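Local coordinates for hypothetical lipoprotein ymcC (Escherichia coli K12, PDB 2IN5) that is of unknown function but, as a membrane-anchored homolog of group 4 capsule protein B, may take part in capsule polysaccharide export or assembly, at residues A[107-113]-A[124-130]; A[113-117]-A[183-187]; A[37-43]-A[189-195]. All blocks are in the same frame, centred on the assembly; numbering follows the deposited sequence.

Interaction 1 (A[107-113]-A[124-130]); sequences SRWTRDI and ATLSSTF
Arg111 reaches across to Ser128 with its guanidinium, NH1 donating to OG at 3.0 Å close to the guanidinium plane; Ser128 OG in turn bonds Glu152 on the next strand. The flat group is sandwiched: CE3 of Trp109 lies over one face, 3.3 Å above the plane, and CB of Leu126 over the opposite one. With CG wedged between the backbone N and the carbonyl carbon (chi1 70°), the Arg111 chain folds back over the indole, and its CD sits above the ring. On the other face of the strands OG1 of Thr125 donates to OD1 of Asp112, although the modelled separation is too short to be trusted. Backbone bonds join the partners in pairs: Trp109 with Ser128, Arg111 with Leu126 and Ile113 with Ala124, the bond from Leu126 N to Arg111 O measuring 2.8 Å. Farther along, CG1 of Ile113 presses on CD1 of Leu126 at 3.5 Å, the two side chains crossing at about a right angle. On the solvent side CD of Arg108 lies alongside CG2 of Thr129, 3.4 Å away. Segments 108-113 and 124-130 run 159° apart in direction, part of the antiparallel beta hairpin of strands 108-117 and 120-140.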
loop_
_atom_site.group_PDB
_atom_site.type_symbol
_atom_site.label_atom_id
_atom_site.label_comp_id
_atom_site.label_asym_id
_atom_site.label_seq_id
_atom_site.Cartn_x
_atom_site.Cartn_y
_atom_site.Cartn_z
ATOM N N SER A 107 0.702 -8.406 30.744
ATOM C CA SER A 107 -0.221 -8.238 29.620
ATOM C C SER A 107 -0.342 -9.539 28.834
ATOM O O SER A 107 0.642 -10.251 28.638
ATOM C CB SER A 107 0.256 -7.124 28.682
ATOM O OG SER A 107 0.098 -5.845 29.260
ATOM N N ARG A 108 -1.550 -9.844 28.381
ATOM C CA ARG A 108 -1.761 -11.072 27.641
ATOM C C ARG A 108 -2.391 -10.771 26.291
ATOM O O ARG A 108 -2.903 -9.676 26.063
ATOM C CB ARG A 108 -2.633 -12.037 28.464
ATOM C CG ARG A 108 -2.103 -12.263 29.893
ATOM C CD ARG A 108 -2.416 -13.656 30.466
ATOM N NE ARG A 108 -3.841 -13.989 30.445
ATOM C CZ ARG A 108 -4.359 -15.122 30.925
ATOM N NH1 ARG A 108 -3.573 -16.043 31.474
ATOM N NH2 ARG A 108 -5.669 -15.343 30.843
ATOM N N TRP A 109 -2.316 -11.735 25.384
ATOM C CA TRP A 109 -2.892 -11.572 24.055
ATOM C C TRP A 109 -3.085 -12.927 23.418
ATOM O O TRP A 109 -2.222 -13.797 23.497
ATOM C CB TRP A 109 -1.988 -10.707 23.177
ATOM C CG TRP A 109 -2.478 -10.542 21.764
ATOM C CD1 TRP A 109 -3.769 -10.398 21.358
ATOM C CD2 TRP A 109 -1.674 -10.437 20.586
ATOM N NE1 TRP A 109 -3.821 -10.203 19.999
ATOM C CE2 TRP A 109 -2.546 -10.219 19.501
ATOM C CE3 TRP A 109 -0.298 -10.499 20.344
ATOM C CZ2 TRP A 109 -2.089 -10.061 18.188
ATOM C CZ3 TRP A 109 0.159 -10.341 19.038
ATOM C CH2 TRP A 109 -0.738 -10.124 17.976
ATOM N N THR A 110 -4.240 -13.104 22.796
ATOM C CA THR A 110 -4.564 -14.358 22.147
ATOM C C THR A 110 -4.945 -14.095 20.701
ATOM O O THR A 110 -5.726 -13.193 20.401
ATOM C CB THR A 110 -5.718 -15.082 22.895
ATOM O OG1 THR A 110 -5.209 -15.651 24.109
ATOM C CG2 THR A 110 -6.316 -16.191 22.039
ATOM N N ARG A 111 -4.363 -14.872 19.797
ATOM C CA ARG A 111 -4.651 -14.712 18.382
ATOM C C ARG A 111 -4.259 -15.968 17.629
ATOM O O ARG A 111 -3.624 -16.871 18.183
ATOM C CB ARG A 111 -3.886 -13.507 17.815
ATOM C CG ARG A 111 -2.375 -13.685 17.700
ATOM C CD ARG A 111 -1.729 -13.893 19.052
ATOM N NE ARG A 111 -0.290 -13.687 18.989
ATOM C CZ ARG A 111 0.513 -13.677 20.048
ATOM N NH1 ARG A 111 0.023 -13.863 21.267
ATOM N NH2 ARG A 111 1.812 -13.477 19.888
ATOM N N ASP A 112 -4.661 -16.041 16.369
ATOM C CA ASP A 112 -4.302 -17.187 15.551
ATOM C C ASP A 112 -3.424 -16.654 14.417
ATOM O O ASP A 112 -3.537 -15.491 14.039
ATOM C CB ASP A 112 -5.559 -17.867 14.973
ATOM C CG ASP A 112 -6.488 -18.425 16.048
ATOM O OD1 ASP A 112 -6.042 -19.244 16.886
ATOM O OD2 ASP A 112 -7.681 -18.048 16.044
ATOM N N ILE A 113 -2.530 -17.488 13.899
ATOM C CA ILE A 113 -1.685 -17.067 12.785
ATOM C C ILE A 113 -1.798 -18.106 11.685
ATOM O O ILE A 113 -2.114 -19.271 11.941
ATOM C CB ILE A 113 -0.165 -16.911 13.183
ATOM C CG1 ILE A 113 0.383 -18.218 13.745
ATOM C CG2 ILE A 113 0.010 -15.810 14.235
ATOM C CD1 ILE A 113 1.854 -18.158 14.009
ATOM N N ALA A 124 -1.997 -21.841 13.833
ATOM C CA ALA A 124 -2.031 -22.227 15.240
ATOM C C ALA A 124 -2.595 -21.133 16.138
ATOM O O ALA A 124 -2.670 -19.975 15.745
ATOM C CB ALA A 124 -0.632 -22.618 15.704
ATOM N N THR A 125 -3.012 -21.511 17.340
ATOM C CA THR A 125 -3.562 -20.541 18.268
ATOM C C THR A 125 -2.498 -20.171 19.284
ATOM O O THR A 125 -2.037 -21.015 20.059
ATOM C CB THR A 125 -4.800 -21.089 18.979
ATOM O OG1 THR A 125 -5.796 -21.406 18.002
ATOM C CG2 THR A 125 -5.368 -20.046 19.943
ATOM N N LEU A 126 -2.105 -18.901 19.262
ATOM C CA LEU A 126 -1.071 -18.406 20.153
ATOM C C LEU A 126 -1.583 -17.539 21.280
ATOM O O LEU A 126 -2.428 -16.658 21.094
ATOM C CB LEU A 126 -0.032 -17.601 19.371
ATOM C CG LEU A 126 0.900 -18.302 18.384
ATOM C CD1 LEU A 126 0.113 -18.863 17.217
ATOM C CD2 LEU A 126 1.921 -17.295 17.886
ATOM N N SER A 127 -1.042 -17.799 22.459
ATOM C CA SER A 127 -1.386 -17.039 23.644
ATOM C C SER A 127 -0.069 -16.669 24.310
ATOM O O SER A 127 0.791 -17.524 24.523
ATOM C CB SER A 127 -2.256 -17.882 24.579
ATOM O OG SER A 127 -1.660 -19.142 24.824
ATOM N N SER A 128 0.095 -15.391 24.626
ATOM C CA SER A 128 1.329 -14.924 25.252
ATOM C C SER A 128 1.097 -13.921 26.369
ATOM O O SER A 128 0.015 -13.348 26.503
ATOM C CB SER A 128 2.236 -14.268 24.210
ATOM O OG SER A 128 1.640 -13.084 23.704
ATOM N N THR A 129 2.140 -13.714 27.165
ATOM C CA THR A 129 2.099 -12.765 28.266
ATOM C C THR A 129 3.386 -11.949 28.236
ATOM O O THR A 129 4.476 -12.491 28.034
ATOM C CB THR A 129 1.972 -13.481 29.639
ATOM O OG1 THR A 129 3.179 -14.198 29.922
ATOM C CG2 THR A 129 0.806 -14.454 29.624
ATOM N N PHE A 130 3.261 -10.641 28.416
ATOM C CA PHE A 130 4.429 -9.773 28.405
ATOM C C PHE A 130 5.074 -9.691 29.780
ATOM O O PHE A 130 4.386 -9.557 30.789
ATOM C CB PHE A 130 4.044 -8.373 27.933
ATOM C CG PHE A 130 3.922 -8.246 26.439
ATOM C CD1 PHE A 130 4.476 -7.156 25.785
ATOM C CD2 PHE A 130 3.253 -9.206 25.686
ATOM C CE1 PHE A 130 4.370 -7.017 24.406
ATOM C CE2 PHE A 130 3.141 -9.076 24.305
ATOM C CZ PHE A 130 3.704 -7.976 23.666
#

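Interaction 2 (A[113-117]-A[183-187]); sequences ILWSE and LGAGV
Trp115 holds its CG between the backbone N and the carbonyl carbon (chi1 80°), and a chi2 of 99° turns the indole broadside to Gly184 and Ala185. The loop of residues 183-187, which joins antiparallel strands 176-182 and 189-194, packs over this aromatic side chain of strand 108-117. Gly184 CA stands over the five-membered ring in a CH-pi contact, 3.8 Å from its centroid and almost along the ring normal. Ala185 continues the cover on the same face, its backbone N lying above the six-membered part of the indole and its CB reaching CH2 at 3.5 Å. A side chain on Gly184 would run into the indole, so the bare CA is what lets the loop lie this close. Val187 crosses Trp115 at about a right angle, bringing CG2 to within 3.9 Å of NE1, while CD2 of Leu183 approaches CD1 obliquely. Beside the indole, CD1 of Ile113 abuts the peptide between Gly184 and Ala185, 3.6 Å from Ala185 N. The loop is tied together by its own backbone, Gly184 N donating to Val187 O. With an alanine here in place of Trp115 the indole is gone, which is likely to leave a gap beneath Gly184 and Ala185 and the carboxylate of Glu117 without that donor. Strand 120-140 backs the contact, with Arg122 touching Trp115 and Ala124 touching Ala185. The N-H of the indole helps to hold its rotation: NE1 donates to OE2 of Glu117 at 3.0 Å, the acceptor tilted 20° from the ring plane and the donor above the carboxylate plane.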
loop_
_atom_site.group_PDB
_atom_site.type_symbol
_atom_site.label_atom_id
_atom_site.label_comp_id
_atom_site.label_asym_id
_atom_site.label_seq_id
_atom_site.Cartn_x
_atom_site.Cartn_y
_atom_site.Cartn_z
ATOM N N ILE A 113 -2.530 -17.488 13.899
ATOM C CA ILE A 113 -1.685 -17.067 12.785
ATOM C C ILE A 113 -1.798 -18.106 11.685
ATOM O O ILE A 113 -2.114 -19.271 11.941
ATOM C CB ILE A 113 -0.165 -16.911 13.183
ATOM C CG1 ILE A 113 0.383 -18.218 13.745
ATOM C CG2 ILE A 113 0.010 -15.810 14.235
ATOM C CD1 ILE A 113 1.854 -18.158 14.009
ATOM N N LEU A 114 -1.543 -17.666 10.458
ATOM C CA LEU A 114 -1.590 -18.528 9.288
ATOM C C LEU A 114 -0.323 -18.273 8.501
ATOM O O LEU A 114 -0.083 -17.148 8.080
ATOM C CB LEU A 114 -2.797 -18.173 8.418
ATOM C CG LEU A 114 -2.986 -18.956 7.111
ATOM C CD1 LEU A 114 -3.157 -20.438 7.389
ATOM C CD2 LEU A 114 -4.180 -18.401 6.384
ATOM N N TRP A 115 0.492 -19.295 8.292
ATOM C CA TRP A 115 1.718 -19.082 7.535
ATOM C C TRP A 115 2.019 -20.260 6.599
ATOM O O TRP A 115 1.560 -21.377 6.829
ATOM C CB TRP A 115 2.869 -18.840 8.513
ATOM C CG TRP A 115 3.449 -20.068 9.140
ATOM C CD1 TRP A 115 4.585 -20.714 8.755
ATOM C CD2 TRP A 115 2.929 -20.800 10.259
ATOM N NE1 TRP A 115 4.810 -21.806 9.562
ATOM C CE2 TRP A 115 3.811 -21.881 10.495
ATOM C CE3 TRP A 115 1.807 -20.648 11.087
ATOM C CZ2 TRP A 115 3.611 -22.801 11.517
ATOM C CZ3 TRP A 115 1.602 -21.562 12.104
ATOM C CH2 TRP A 115 2.503 -22.630 12.312
ATOM N N SER A 116 2.768 -20.010 5.532
ATOM C CA SER A 116 3.105 -21.086 4.613
ATOM C C SER A 116 4.505 -21.610 4.906
ATOM O O SER A 116 5.410 -20.851 5.236
ATOM C CB SER A 116 3.015 -20.612 3.163
ATOM O OG SER A 116 3.992 -19.648 2.851
ATOM N N GLU A 117 4.669 -22.921 4.792
ATOM C CA GLU A 117 5.948 -23.565 5.043
ATOM C C GLU A 117 6.156 -24.620 3.953
ATOM O O GLU A 117 5.509 -25.669 3.960
ATOM C CB GLU A 117 5.922 -24.202 6.435
ATOM C CG GLU A 117 7.278 -24.601 6.990
ATOM C CD GLU A 117 7.267 -24.700 8.505
ATOM O OE1 GLU A 117 8.304 -25.081 9.095
ATOM O OE2 GLU A 117 6.219 -24.386 9.109
ATOM N N LEU A 183 8.300 -16.231 12.812
ATOM C CA LEU A 183 7.427 -15.906 11.698
ATOM C C LEU A 183 6.199 -16.818 11.748
ATOM O O LEU A 183 5.116 -16.454 11.297
ATOM C CB LEU A 183 8.194 -16.057 10.382
ATOM C CG LEU A 183 7.453 -15.799 9.077
ATOM C CD1 LEU A 183 8.445 -15.396 8.008
ATOM C CD2 LEU A 183 6.684 -17.067 8.669
ATOM N N GLY A 184 6.380 -18.002 12.313
ATOM C CA GLY A 184 5.283 -18.936 12.441
ATOM C C GLY A 184 5.224 -19.335 13.898
ATOM O O GLY A 184 5.767 -18.635 14.754
ATOM N N ALA A 185 4.572 -20.453 14.191
ATOM C CA ALA A 185 4.475 -20.921 15.563
ATOM C C ALA A 185 5.821 -21.493 16.009
ATOM O O ALA A 185 6.170 -22.626 15.674
ATOM C CB ALA A 185 3.389 -21.975 15.677
ATOM N N GLY A 186 6.581 -20.693 16.753
ATOM C CA GLY A 186 7.879 -21.130 17.241
ATOM C C GLY A 186 8.859 -21.550 16.159
ATOM O O GLY A 186 9.786 -22.318 16.425
ATOM N N VAL A 187 8.666 -21.038 14.946
ATOM C CA VAL A 187 9.528 -21.365 13.811
ATOM C C VAL A 187 9.850 -20.126 12.969
ATOM O O VAL A 187 9.068 -19.170 12.931
ATOM C CB VAL A 187 8.849 -22.421 12.882
ATOM C CG1 VAL A 187 8.489 -23.674 13.675
ATOM C CG2 VAL A 187 7.603 -21.829 12.241
#

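Interaction 3 (A[37-43]-A[189-195]); sequences MYLRLNE and PVEMTFL
Met37 and Met192, both selenomethionines, cross obliquely with CE of Met37 3.8 Å from SE of Met192. The same CE touches CE2 of Phe194 at 3.7 Å; CG of Met37 lies over one face of that ring toward its rim, and SE stands oblique to it in a Met-aromatic contact. Met37 gets there with CG opposite its backbone N (chi1 172°) and bends farther out. Along this face CD2 of Leu41 meets CG2 of Val190 at 3.7 Å. On the other face CD2 of Leu195 sits over the Tyr38 ring as a CH-pi contact, 4.2 Å from its centroid. Arg40 and Glu191 run alongside each other, but NE of Arg40 stays 4.1 Å from OE1 of Glu191, too far for a salt bridge. OE2 of Glu191 comes near OE2 of Glu43, a pairing likely to be mutually unfavourable if both are charged. A water accepts from Glu43 N and lies within reach of Arg40 O and Glu191 OE2. Paired backbone bonds link Tyr38 with Thr193 and Arg40 with Glu191, and Asn42 N donates to Pro189 O at 2.9 Å. Antiparallel strands 36-41 and 189-194 lie between strands 47-55 and 176-182, with Leu69 of strand 68-72 against Leu39 and Met192.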
loop_
_atom_site.group_PDB
_atom_site.type_symbol
_atom_site.label_atom_id
_atom_site.label_comp_id
_atom_site.label_asym_id
_atom_site.label_seq_id
_atom_site.Cartn_x
_atom_site.Cartn_y
_atom_site.Cartn_z
HETATM N N MSE A 37 15.040 -0.167 8.013
HETATM C CA MSE A 37 15.182 -1.263 8.953
HETATM C C MSE A 37 16.213 -2.330 8.513
HETATM O O MSE A 37 16.491 -2.500 7.320
HETATM C CB MSE A 37 13.798 -1.901 9.100
HETATM C CG MSE A 37 13.744 -3.192 9.884
HETATM SE SE MSE A 37 12.617 -4.498 8.983
HETATM C CE MSE A 37 10.923 -3.575 9.126
ATOM N N TYR A 38 16.783 -3.037 9.485
ATOM C CA TYR A 38 17.719 -4.120 9.202
ATOM C C TYR A 38 16.935 -5.390 9.469
ATOM O O TYR A 38 16.452 -5.602 10.579
ATOM C CB TYR A 38 18.944 -4.069 10.124
ATOM C CG TYR A 38 20.033 -3.144 9.628
ATOM C CD1 TYR A 38 20.760 -2.347 10.516
ATOM C CD2 TYR A 38 20.305 -3.025 8.267
ATOM C CE1 TYR A 38 21.724 -1.443 10.056
ATOM C CE2 TYR A 38 21.265 -2.131 7.800
ATOM C CZ TYR A 38 21.967 -1.342 8.698
ATOM O OH TYR A 38 22.889 -0.444 8.230
ATOM N N LEU A 39 16.789 -6.223 8.446
ATOM C CA LEU A 39 16.046 -7.470 8.582
ATOM C C LEU A 39 16.978 -8.667 8.639
ATOM O O LEU A 39 17.963 -8.733 7.914
ATOM C CB LEU A 39 15.085 -7.645 7.401
ATOM C CG LEU A 39 14.434 -9.030 7.288
ATOM C CD1 LEU A 39 13.608 -9.294 8.538
ATOM C CD2 LEU A 39 13.553 -9.115 6.042
ATOM N N ARG A 40 16.659 -9.616 9.503
ATOM C CA ARG A 40 17.454 -10.823 9.618
ATOM C C ARG A 40 16.494 -12.014 9.696
ATOM O O ARG A 40 15.677 -12.103 10.610
ATOM C CB ARG A 40 18.336 -10.757 10.868
ATOM C CG ARG A 40 19.144 -12.019 11.135
ATOM C CD ARG A 40 20.631 -11.780 10.980
ATOM N NE ARG A 40 21.099 -10.714 11.862
ATOM C CZ ARG A 40 22.343 -10.245 11.869
ATOM N NH1 ARG A 40 23.247 -10.750 11.038
ATOM N NH2 ARG A 40 22.680 -9.266 12.701
ATOM N N LEU A 41 16.576 -12.913 8.723
ATOM C CA LEU A 41 15.718 -14.086 8.708
ATOM C C LEU A 41 16.529 -15.339 8.967
ATOM O O LEU A 41 17.595 -15.532 8.381
ATOM C CB LEU A 41 15.005 -14.219 7.368
ATOM C CG LEU A 41 14.013 -13.105 7.068
ATOM C CD1 LEU A 41 13.547 -13.209 5.632
ATOM C CD2 LEU A 41 12.845 -13.195 8.027
ATOM N N ASN A 42 16.009 -16.189 9.845
ATOM C CA ASN A 42 16.664 -17.439 10.204
ATOM C C ASN A 42 18.115 -17.238 10.590
ATOM O O ASN A 42 18.980 -17.986 10.141
ATOM C CB ASN A 42 16.604 -18.429 9.043
ATOM C CG ASN A 42 15.200 -18.851 8.713
ATOM O OD1 ASN A 42 14.522 -19.490 9.521
ATOM N ND2 ASN A 42 14.747 -18.496 7.519
ATOM N N GLU A 43 18.388 -16.235 11.416
ATOM C CA GLU A 43 19.756 -15.976 11.847
ATOM C C GLU A 43 20.644 -15.832 10.608
ATOM O O GLU A 43 21.861 -16.010 10.677
ATOM C CB GLU A 43 20.276 -17.142 12.700
ATOM C CG GLU A 43 19.359 -17.606 13.836
ATOM C CD GLU A 43 19.508 -16.789 15.111
ATOM O OE1 GLU A 43 18.829 -17.119 16.113
ATOM O OE2 GLU A 43 20.300 -15.819 15.122
ATOM N N PRO A 189 12.795 -17.658 12.928
ATOM C CA PRO A 189 13.131 -16.447 13.672
ATOM C C PRO A 189 13.364 -15.231 12.796
ATOM O O PRO A 189 14.005 -15.302 11.747
ATOM C CB PRO A 189 14.358 -16.869 14.476
ATOM C CG PRO A 189 15.008 -17.874 13.593
ATOM C CD PRO A 189 13.851 -18.676 13.073
ATOM N N VAL A 190 12.818 -14.112 13.251
ATOM C CA VAL A 190 12.913 -12.854 12.546
ATOM C C VAL A 190 13.487 -11.799 13.478
ATOM O O VAL A 190 13.064 -11.679 14.628
ATOM C CB VAL A 190 11.517 -12.405 12.067
ATOM C CG1 VAL A 190 11.608 -11.081 11.332
ATOM C CG2 VAL A 190 10.911 -13.471 11.177
ATOM N N GLU A 191 14.461 -11.043 12.982
ATOM C CA GLU A 191 15.095 -9.981 13.763
ATOM C C GLU A 191 14.951 -8.682 12.994
ATOM O O GLU A 191 15.256 -8.628 11.805
ATOM C CB GLU A 191 16.583 -10.277 13.977
ATOM C CG GLU A 191 16.888 -11.499 14.826
ATOM C CD GLU A 191 18.385 -11.716 15.002
ATOM O OE1 GLU A 191 19.078 -10.771 15.448
ATOM O OE2 GLU A 191 18.871 -12.833 14.698
HETATM N N MSE A 192 14.486 -7.639 13.670
HETATM C CA MSE A 192 14.315 -6.348 13.022
HETATM C C MSE A 192 14.860 -5.208 13.870
HETATM O O MSE A 192 14.606 -5.142 15.074
HETATM C CB MSE A 192 12.839 -6.096 12.730
HETATM C CG MSE A 192 12.208 -7.164 11.863
HETATM SE SE MSE A 192 10.422 -6.689 11.314
HETATM C CE MSE A 192 9.513 -7.355 12.885
ATOM N N THR A 193 15.617 -4.321 13.231
ATOM C CA THR A 193 16.191 -3.165 13.906
ATOM C C THR A 193 15.749 -1.932 13.127
ATOM O O THR A 193 16.056 -1.787 11.946
ATOM C CB THR A 193 17.742 -3.244 13.962
ATOM O OG1 THR A 193 18.135 -4.397 14.715
ATOM C CG2 THR A 193 18.317 -2.008 14.648
ATOM N N PHE A 194 15.005 -1.056 13.792
ATOM C CA PHE A 194 14.501 0.150 13.154
ATOM C C PHE A 194 15.463 1.294 13.368
ATOM O O PHE A 194 15.621 1.784 14.479
ATOM C CB PHE A 194 13.117 0.455 13.708
ATOM C CG PHE A 194 12.197 -0.710 13.631
ATOM C CD1 PHE A 194 12.301 -1.748 14.542
ATOM C CD2 PHE A 194 11.287 -0.819 12.595
ATOM C CE1 PHE A 194 11.513 -2.887 14.421
ATOM C CE2 PHE A 194 10.490 -1.957 12.460
ATOM C CZ PHE A 194 10.605 -2.988 13.372
ATOM N N LEU A 195 16.102 1.703 12.276
ATOM C CA LEU A 195 17.120 2.737 12.287
ATOM C C LEU A 195 16.702 4.173 12.507
ATOM O O LEU A 195 17.355 4.897 13.256
ATOM C CB LEU A 195 17.943 2.672 11.000
ATOM C CG LEU A 195 18.787 1.426 10.701
ATOM C CD1 LEU A 195 19.669 1.058 11.889
ATOM C CD2 LEU A 195 17.876 0.286 10.366
HETATM O O HOH W 1 18.545 -7.007 12.735
HETATM O O HOH W 2 17.014 -13.936 12.258
#

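In the fold
Interactions 1 and 3 are antiparallel strand pairings, each with one more buried and one more polar face, whereas interaction 2 is a buried loop-on-strand contact held by carbon packing against an indole. Interaction 1 joins strands consecutive in the chain as a hairpin; interaction 3 brings together segments 146 residues apart at their closest ends, its centre about 7 Å from the chain centre. Ile113 and strand 108-117 serve both interactions 1 and 2, which also touch where Ala124 meets Ala185. Interaction 2 meets interaction 3 through Leu183 and Val190. Interaction 1 buries an arginine between flat and aliphatic groups; interaction 3 leaves its charged side chains toward the surface.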